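Local coordinates for odorant-binding protein (Phormia regina, PDB 5DIC) that binds fatty acids such as palmitate in the fly's oral disk and, as an odorant-binding protein, probably carries them through aqueous secretions, at residues E18-E23 with K46-C51; A84-C89 with E106-A111. All blocks are in the same frame, centred on the assembly; numbering follows the deposited sequence.

Interaction 1 of 2, residues E18-E23 with K46-C51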
ATOM      1  N   GLU A  18       2.422  -8.541 -11.016  1.00 12.80           N
ATOM      2  CA  GLU A  18       3.165  -7.491 -11.698  1.00 13.05           C
ATOM      3  C   GLU A  18       4.330  -7.012 -10.843  1.00 11.95           C
ATOM      4  O   GLU A  18       5.427  -6.780 -11.347  1.00 12.61           O
ATOM      5  CB  GLU A  18       2.268  -6.279 -11.981  1.00 14.14           C
ATOM      6  CG  GLU A  18       1.261  -6.472 -13.093  1.00 15.84           C
ATOM      7  CD  GLU A  18       0.160  -5.423 -13.098  1.00 17.65           C
ATOM      8  OE1 GLU A  18       0.003  -4.660 -12.117  1.00 18.32           O
ATOM      9  OE2 GLU A  18      -0.573  -5.380 -14.116  1.00 22.16           O
ATOM     10  N   CYS A  19       4.080  -6.806  -9.563  1.00 11.12           N
ATOM     11  CA  CYS A  19       5.098  -6.234  -8.689  1.00 10.93           C
ATOM     12  C   CYS A  19       6.158  -7.199  -8.247  1.00 10.62           C
ATOM     13  O   CYS A  19       7.321  -6.823  -8.055  1.00 11.20           O
ATOM     14  CB  CYS A  19       4.403  -5.561  -7.537  1.00 11.14           C
ATOM     15  SG  CYS A  19       3.532  -4.056  -8.062  1.00 12.12           S
ATOM     16  N   VAL A  20       5.819  -8.481  -8.107  1.00 11.45           N
ATOM     17  CA  VAL A  20       6.845  -9.483  -7.844  1.00 11.58           C
ATOM     18  C   VAL A  20       7.869  -9.474  -8.980  1.00 12.17           C
ATOM     19  O   VAL A  20       9.078  -9.545  -8.760  1.00 12.33           O
ATOM     20  CB  VAL A  20       6.207 -10.888  -7.671  1.00 13.08           C
ATOM     21  CG1 VAL A  20       7.229 -12.000  -7.852  1.00 14.81           C
ATOM     22  CG2 VAL A  20       5.522 -11.004  -6.305  1.00 13.86           C
ATOM     23  N   LYS A  21       7.377  -9.391 -10.217  1.00 12.64           N
ATOM     24  CA  LYS A  21       8.264  -9.331 -11.376  1.00 14.41           C
ATOM     25  C   LYS A  21       9.048  -8.006 -11.428  1.00 13.26           C
ATOM     26  O   LYS A  21      10.272  -7.998 -11.519  1.00 13.15           O
ATOM     27  CB  LYS A  21       7.459  -9.513 -12.655  1.00 15.31           C
ATOM     28  CG  LYS A  21       8.316  -9.517 -13.905  1.00 22.05           C
ATOM     29  CD  LYS A  21       7.507  -9.792 -15.172  1.00 28.31           C
ATOM     30  CE  LYS A  21       8.400  -9.789 -16.401  1.00 31.99           C
ATOM     31  NZ  LYS A  21       7.644 -10.103 -17.644  1.00 41.73           N
ATOM     32  N   GLN A  22       8.338  -6.886 -11.325  1.00 12.07           N
ATOM     33  CA  GLN A  22       8.958  -5.580 -11.531  1.00 11.89           C
ATOM     34  C   GLN A  22      10.014  -5.276 -10.483  1.00 11.99           C
ATOM     35  O   GLN A  22      11.080  -4.716 -10.788  1.00 12.19           O
ATOM     36  CB  GLN A  22       7.905  -4.473 -11.500  1.00 11.95           C
ATOM     37  CG  GLN A  22       8.449  -3.096 -11.792  1.00 13.25           C
ATOM     38  CD  GLN A  22       7.358  -2.076 -11.885  1.00 13.84           C
ATOM     39  OE1 GLN A  22       6.597  -2.059 -12.830  1.00 15.78           O
ATOM     40  NE2 GLN A  22       7.230  -1.253 -10.852  1.00 13.93           N
ATOM     41  N   GLU A  23       9.741  -5.672  -9.234  1.00 11.02           N
ATOM     42  CA  GLU A  23      10.652  -5.387  -8.122  1.00 10.25           C
ATOM     43  C   GLU A  23      11.576  -6.562  -7.786  1.00 10.71           C
ATOM     44  O   GLU A  23      12.282  -6.532  -6.788  1.00 11.44           O
ATOM     45  CB  GLU A  23       9.890  -4.896  -6.908  1.00 10.79           C
ATOM     46  CG  GLU A  23       8.925  -3.754  -7.218  1.00 10.69           C
ATOM     47  CD  GLU A  23       9.535  -2.470  -7.733  1.00 11.21           C
ATOM     48  OE1 GLU A  23      10.653  -2.109  -7.314  1.00 12.50           O
ATOM     49  OE2 GLU A  23       8.827  -1.771  -8.492  1.00 12.62           O
ATOM     50  N   LYS A  46       9.752  -3.963   0.676  1.00 10.30           N
ATOM     51  CA  LYS A  46       9.358  -2.557   0.652  1.00 10.18           C
ATOM     52  C   LYS A  46       9.129  -2.073  -0.770  1.00  9.80           C
ATOM     53  O   LYS A  46       8.176  -1.332  -1.038  1.00 10.39           O
ATOM     54  CB  LYS A  46      10.431  -1.691   1.325  1.00 11.13           C
ATOM     55  CG  LYS A  46      10.601  -1.959   2.814  1.00 13.01           C
ATOM     56  CD  LYS A  46      11.630  -0.963   3.385  1.00 17.83           C
ATOM     57  CE  LYS A  46      11.930  -1.121   4.845  1.00 21.81           C
ATOM     58  NZ  LYS A  46      12.974  -0.099   5.185  1.00 28.21           N
ATOM     59  N   CYS A  47       9.991  -2.483  -1.689  1.00  9.61           N
ATOM     60  CA  CYS A  47       9.763  -2.101  -3.069  1.00 10.17           C
ATOM     61  C   CYS A  47       8.506  -2.730  -3.649  1.00 10.26           C
ATOM     62  O   CYS A  47       7.766  -2.071  -4.368  1.00 10.34           O
ATOM     63  CB  CYS A  47      10.937  -2.471  -3.939  1.00 10.42           C
ATOM     64  SG  CYS A  47      12.432  -1.483  -3.671  1.00 12.44           S
ATOM     65  N   PHE A  48       8.254  -4.004  -3.312  1.00 10.43           N
ATOM     66  CA  PHE A  48       6.994  -4.621  -3.705  1.00 10.41           C
ATOM     67  C   PHE A  48       5.797  -3.785  -3.256  1.00 10.03           C
ATOM     68  O   PHE A  48       4.883  -3.539  -4.037  1.00 10.43           O
ATOM     69  CB  PHE A  48       6.872  -6.031  -3.101  1.00 10.59           C
ATOM     70  CG  PHE A  48       5.500  -6.612  -3.318  1.00 10.71           C
ATOM     71  CD1 PHE A  48       4.514  -6.387  -2.396  1.00 11.17           C
ATOM     72  CD2 PHE A  48       5.179  -7.301  -4.469  1.00 11.24           C
ATOM     73  CE1 PHE A  48       3.214  -6.802  -2.622  1.00 12.81           C
ATOM     74  CE2 PHE A  48       3.904  -7.739  -4.705  1.00 12.54           C
ATOM     75  CZ  PHE A  48       2.914  -7.486  -3.790  1.00 12.74           C
ATOM     76  N   GLY A  49       5.791  -3.385  -1.996  1.00  9.90           N
ATOM     77  CA  GLY A  49       4.642  -2.654  -1.477  1.00 10.54           C
ATOM     78  C   GLY A  49       4.488  -1.330  -2.186  1.00  9.97           C
ATOM     79  O   GLY A  49       3.386  -0.937  -2.525  1.00 10.06           O
ATOM     80  N   THR A  50       5.610  -0.626  -2.389  1.00  9.41           N
ATOM     81  CA  THR A  50       5.576   0.622  -3.138  1.00  9.22           C
ATOM     82  C   THR A  50       5.000   0.434  -4.521  1.00  9.66           C
ATOM     83  O   THR A  50       4.115   1.178  -4.958  1.00 10.40           O
ATOM     84  CB  THR A  50       6.988   1.228  -3.151  1.00  9.46           C
ATOM     85  OG1 THR A  50       7.419   1.493  -1.811  1.00 10.87           O
ATOM     86  CG2 THR A  50       7.054   2.506  -3.884  1.00 10.30           C
ATOM     87  N   CYS A  51       5.508  -0.579  -5.213  1.00  9.32           N
ATOM     88  CA  CYS A  51       4.975  -0.937  -6.515  1.00  9.62           C
ATOM     89  C   CYS A  51       3.472  -1.194  -6.471  1.00  9.79           C
ATOM     90  O   CYS A  51       2.732  -0.745  -7.340  1.00 10.49           O
ATOM     91  CB  CYS A  51       5.712  -2.162  -7.058  1.00 10.16           C
ATOM     92  SG  CYS A  51       5.134  -2.824  -8.609  1.00 12.02           S
TER
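C19 is joined to C51 by a disulfide, C19 SG to C51 SG 2.1 Å, with a chi3 of -81°. C19 also packs through CB against the F48 ring, with C19 CB 3.6 Å from F48 CE2, and its sulfur makes an oblique sulfur-aromatic contact with that ring. The backbone N of V20 lies at the ring edge, near its plane, with V20 N 3.9 Å from F48 CD2. The V20 side chain crosses that of F48 obliquely, and V20 CG2 touches F48 CE2 at 4.0 Å. Q22 has an extended side chain, and Q22 NE2 comes 3.4 Å from C51 SG. Q22 NE2 also donates to E23 OE2 at 2.9 Å, nearly straight at 165° and close to the amide plane of Q22. Q22 OE1 is hydrogen-bonded to K55 NZ. E23 ends the helical geometry. Its chain bends at chi2, which folds the carboxylate back between C47 and C51: E23 OE1 lies 3.4 Å from C47 CB, and E23 OE2 lies near C51 CB. R97 forms a salt bridge with E23 OE2. The short helix axes approach to 8.8 Å, with 132° between their N-to-C directions. Helix 97-113 packs beside Q22 and C51 and is tied to C47 by the C47-C98 disulfide, while helix 27-34 covers V20 and F48.

Interaction 2 of 2, residues A84-C89 with E106-A111; sequences AALDKC and ECFEKA
The ring of F108 packs against C89, A85 and L86. C89 sits over one face. C89 CB is 4.1 Å from the F108 ring centroid, a CH-pi contact. C89 SG lies over the same face, 4.5 Å from the F108 centroid and 16° off the normal, a sulfur-aromatic contact. L86 comes to the edge instead, where L86 CD2 lies near the ring plane, 3.8 Å from F108 CZ. The CB of L86 points away from 106-111, but with CG anti to the carbonyl carbon (chi1 -77°) the chain turns so that L86 CD2 reaches the ring. A85 approaches obliquely, on the same side as C89, with A85 CB 3.9 Å from F108 CE1. The sulfur over the ring belongs to the disulfide C89-C107, which is one of three in this chain. Three disulfides linking a bundle of helices are the hallmark of classical insect odorant-binding proteins of the PBP/GOBP family. This one ties the end of helix 79-89 to helix 97-113, with C89 SG 2.0 Å from C107 SG. The short helix axes make 140° between their N-to-C directions, a largely antiparallel pairing. One helical turn further along from C107, A111 CB meets A85 CB at 3.8 Å, so two small residues pack here. A bound palmitic acid touches F108. Were this phenylalanine cut back to an alanine, C89 CB and SG would probably lose their aromatic cover, a gap is likely to open beside L86 CD2, and the wall against this palmitate would probably be weakened. A second palmitic acid touches A85 and E109.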
ATOM      1  N   ALA A  84      -8.563  12.666   7.157  1.00 14.05           N
ATOM      2  CA  ALA A  84      -7.693  12.920   8.281  1.00 15.72           C
ATOM      3  C   ALA A  84      -6.417  12.082   8.164  1.00 15.19           C
ATOM      4  O   ALA A  84      -5.312  12.566   8.436  1.00 16.90           O
ATOM      5  CB  ALA A  84      -8.407  12.628   9.592  1.00 17.38           C
ATOM      6  N   ALA A  85      -6.540  10.828   7.738  1.00 14.61           N
ATOM      7  CA  ALA A  85      -5.359   9.973   7.542  1.00 14.95           C
ATOM      8  C   ALA A  85      -4.473  10.508   6.419  1.00 13.21           C
ATOM      9  O   ALA A  85      -3.242  10.509   6.530  1.00 15.23           O
ATOM     10  CB  ALA A  85      -5.795   8.569   7.204  1.00 15.48           C
ATOM     11  N   LEU A  86      -5.090  11.004   5.352  1.00 13.30           N
ATOM     12  CA  LEU A  86      -4.332  11.663   4.299  1.00 14.00           C
ATOM     13  C   LEU A  86      -3.561  12.851   4.834  1.00 14.31           C
ATOM     14  O   LEU A  86      -2.380  13.021   4.524  1.00 15.68           O
ATOM     15  CB  LEU A  86      -5.253  12.104   3.150  1.00 14.04           C
ATOM     16  CG  LEU A  86      -5.678  10.972   2.211  1.00 14.48           C
ATOM     17  CD1 LEU A  86      -6.923  11.361   1.457  1.00 16.93           C
ATOM     18  CD2 LEU A  86      -4.568  10.614   1.269  1.00 15.24           C
ATOM     19  N   ASP A  87      -4.212  13.681   5.654  1.00 15.59           N
ATOM     20  CA  ASP A  87      -3.542  14.861   6.158  1.00 18.22           C
ATOM     21  C   ASP A  87      -2.321  14.500   6.981  1.00 18.65           C
ATOM     22  O   ASP A  87      -1.305  15.205   6.968  1.00 23.06           O
ATOM     23  CB  ASP A  87      -4.483  15.691   7.026  1.00 20.85           C
ATOM     24  CG  ASP A  87      -5.449  16.546   6.215  1.00 27.87           C
ATOM     25  OD1 ASP A  87      -5.203  16.793   5.016  1.00 33.12           O
ATOM     26  OD2 ASP A  87      -6.445  17.006   6.806  1.00 35.80           O
ATOM     27  N   LYS A  88      -2.428  13.409   7.722  1.00 16.77           N
ATOM     28  CA  LYS A  88      -1.341  12.967   8.590  1.00 18.72           C
ATOM     29  C   LYS A  88      -0.232  12.184   7.905  1.00 16.24           C
ATOM     30  O   LYS A  88       0.916  12.228   8.372  1.00 18.15           O
ATOM     31  CB  LYS A  88      -1.931  12.145   9.713  1.00 25.21           C
ATOM     32  CG  LYS A  88      -2.799  13.020  10.589  1.00 29.59           C
ATOM     33  CD  LYS A  88      -2.554  12.851  12.072  1.00 50.94           C
ATOM     34  CE  LYS A  88      -3.331  11.676  12.633  1.00 59.45           C
ATOM     35  NZ  LYS A  88      -3.021  11.492  14.078  1.00 68.19           N
ATOM     36  N   CYS A  89      -0.542  11.510   6.806  1.00 15.16           N
ATOM     37  CA  CYS A  89       0.402  10.572   6.232  1.00 15.56           C
ATOM     38  C   CYS A  89       0.979  10.946   4.896  1.00 15.47           C
ATOM     39  O   CYS A  89       2.001  10.377   4.485  1.00 17.65           O
ATOM     40  CB  CYS A  89      -0.271   9.213   6.106  1.00 15.44           C
ATOM     41  SG  CYS A  89      -0.771   8.488   7.691  1.00 17.07           S
ATOM     42  N   GLU A 106       2.957   2.461   6.489  1.00 14.12           N
ATOM     43  CA  GLU A 106       2.950   2.282   7.941  1.00 14.49           C
ATOM     44  C   GLU A 106       2.132   3.345   8.652  1.00 13.96           C
ATOM     45  O   GLU A 106       1.419   3.053   9.615  1.00 15.82           O
ATOM     46  CB  GLU A 106       4.381   2.281   8.515  1.00 15.88           C
ATOM     47  CG  GLU A 106       5.256   1.061   8.159  1.00 21.21           C
ATOM     48  CD  GLU A 106       5.782   0.298   9.378  1.00 36.00           C
ATOM     49  OE1 GLU A 106       5.016  -0.525   9.926  1.00 49.04           O
ATOM     50  OE2 GLU A 106       6.962   0.477   9.777  1.00 34.82           O
ATOM     51  N   CYS A 107       2.185   4.562   8.126  1.00 13.67           N
ATOM     52  CA  CYS A 107       1.406   5.653   8.691  1.00 14.45           C
ATOM     53  C   CYS A 107      -0.095   5.389   8.507  1.00 13.77           C
ATOM     54  O   CYS A 107      -0.875   5.577   9.449  1.00 15.50           O
ATOM     55  CB  CYS A 107       1.819   6.978   8.095  1.00 15.08           C
ATOM     56  SG  CYS A 107       0.974   8.440   8.753  1.00 18.03           S
ATOM     57  N   PHE A 108      -0.498   4.943   7.320  1.00 13.03           N
ATOM     58  CA  PHE A 108      -1.915   4.617   7.110  1.00 12.98           C
ATOM     59  C   PHE A 108      -2.368   3.465   8.009  1.00 14.19           C
ATOM     60  O   PHE A 108      -3.485   3.472   8.510  1.00 15.85           O
ATOM     61  CB  PHE A 108      -2.204   4.313   5.645  1.00 13.84           C
ATOM     62  CG  PHE A 108      -2.486   5.538   4.827  1.00 13.68           C
ATOM     63  CD1 PHE A 108      -3.762   6.106   4.779  1.00 15.17           C
ATOM     64  CD2 PHE A 108      -1.491   6.112   4.072  1.00 14.56           C
ATOM     65  CE1 PHE A 108      -4.013   7.220   4.015  1.00 17.27           C
ATOM     66  CE2 PHE A 108      -1.750   7.226   3.292  1.00 15.45           C
ATOM     67  CZ  PHE A 108      -3.003   7.777   3.276  1.00 16.35           C
ATOM     68  N   GLU A 109      -1.500   2.477   8.204  1.00 15.04           N
ATOM     69  CA  GLU A 109      -1.837   1.369   9.084  1.00 17.07           C
ATOM     70  C   GLU A 109      -2.012   1.859  10.514  1.00 16.33           C
ATOM     71  O   GLU A 109      -2.880   1.376  11.240  1.00 17.83           O
ATOM     72  CB  GLU A 109      -0.803   0.246   9.002  1.00 19.01           C
ATOM     73  CG  GLU A 109      -0.892  -0.606   7.743  1.00 19.95           C
ATOM     74  CD  GLU A 109      -2.217  -1.360   7.595  1.00 25.27           C
ATOM     75  OE1 GLU A 109      -2.900  -1.607   8.610  1.00 32.37           O
ATOM     76  OE2 GLU A 109      -2.585  -1.720   6.465  1.00 30.04           O
ATOM     77  N   LYS A 110      -1.176   2.798  10.943  1.00 17.02           N
ATOM     78  CA  LYS A 110      -1.314   3.386  12.269  1.00 18.63           C
ATOM     79  C   LYS A 110      -2.647   4.127  12.379  1.00 17.04           C
ATOM     80  O   LYS A 110      -3.344   3.994  13.381  1.00 20.46           O
ATOM     81  CB  LYS A 110      -0.127   4.298  12.573  1.00 18.20           C
ATOM     82  CG  LYS A 110      -0.198   4.997  13.900  1.00 23.20           C
ATOM     83  CD  LYS A 110       1.088   5.782  14.154  1.00 27.25           C
ATOM     84  CE  LYS A 110       1.222   6.257  15.594  1.00 35.01           C
ATOM     85  NZ  LYS A 110       2.648   6.323  16.021  1.00 44.56           N
ATOM     86  N   ALA A 111      -3.001   4.881  11.346  1.00 16.22           N
ATOM     87  CA  ALA A 111      -4.282   5.596  11.312  1.00 18.50           C
ATOM     88  C   ALA A 111      -5.451   4.614  11.420  1.00 18.07           C
ATOM     89  O   ALA A 111      -6.407   4.854  12.155  1.00 20.85           O
ATOM     90  CB  ALA A 111      -4.392   6.443  10.051  1.00 17.76           C
TER

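Interaction 1 closes before interaction 2 opens along the chain. The first joins helix 6-22 to helix 43-55, and the second joins helix 79-89 to helix 97-113. Their centres are 21 Å apart, on opposite sides of the chain's centre, and their nearest atoms are about 7 Å apart without touching. Each holds one complete disulfide. The third bond, C47-C98, starts in interaction 1 and ends on helix 97-113, which also carries residues 106-111, so the two ends of the fold are covalently connected. Palmitic acid lies close to F108 but about 8 Å from the side chain of F48. Interaction 2 thus borders the lipid directly, whereas interaction 1 stands further back.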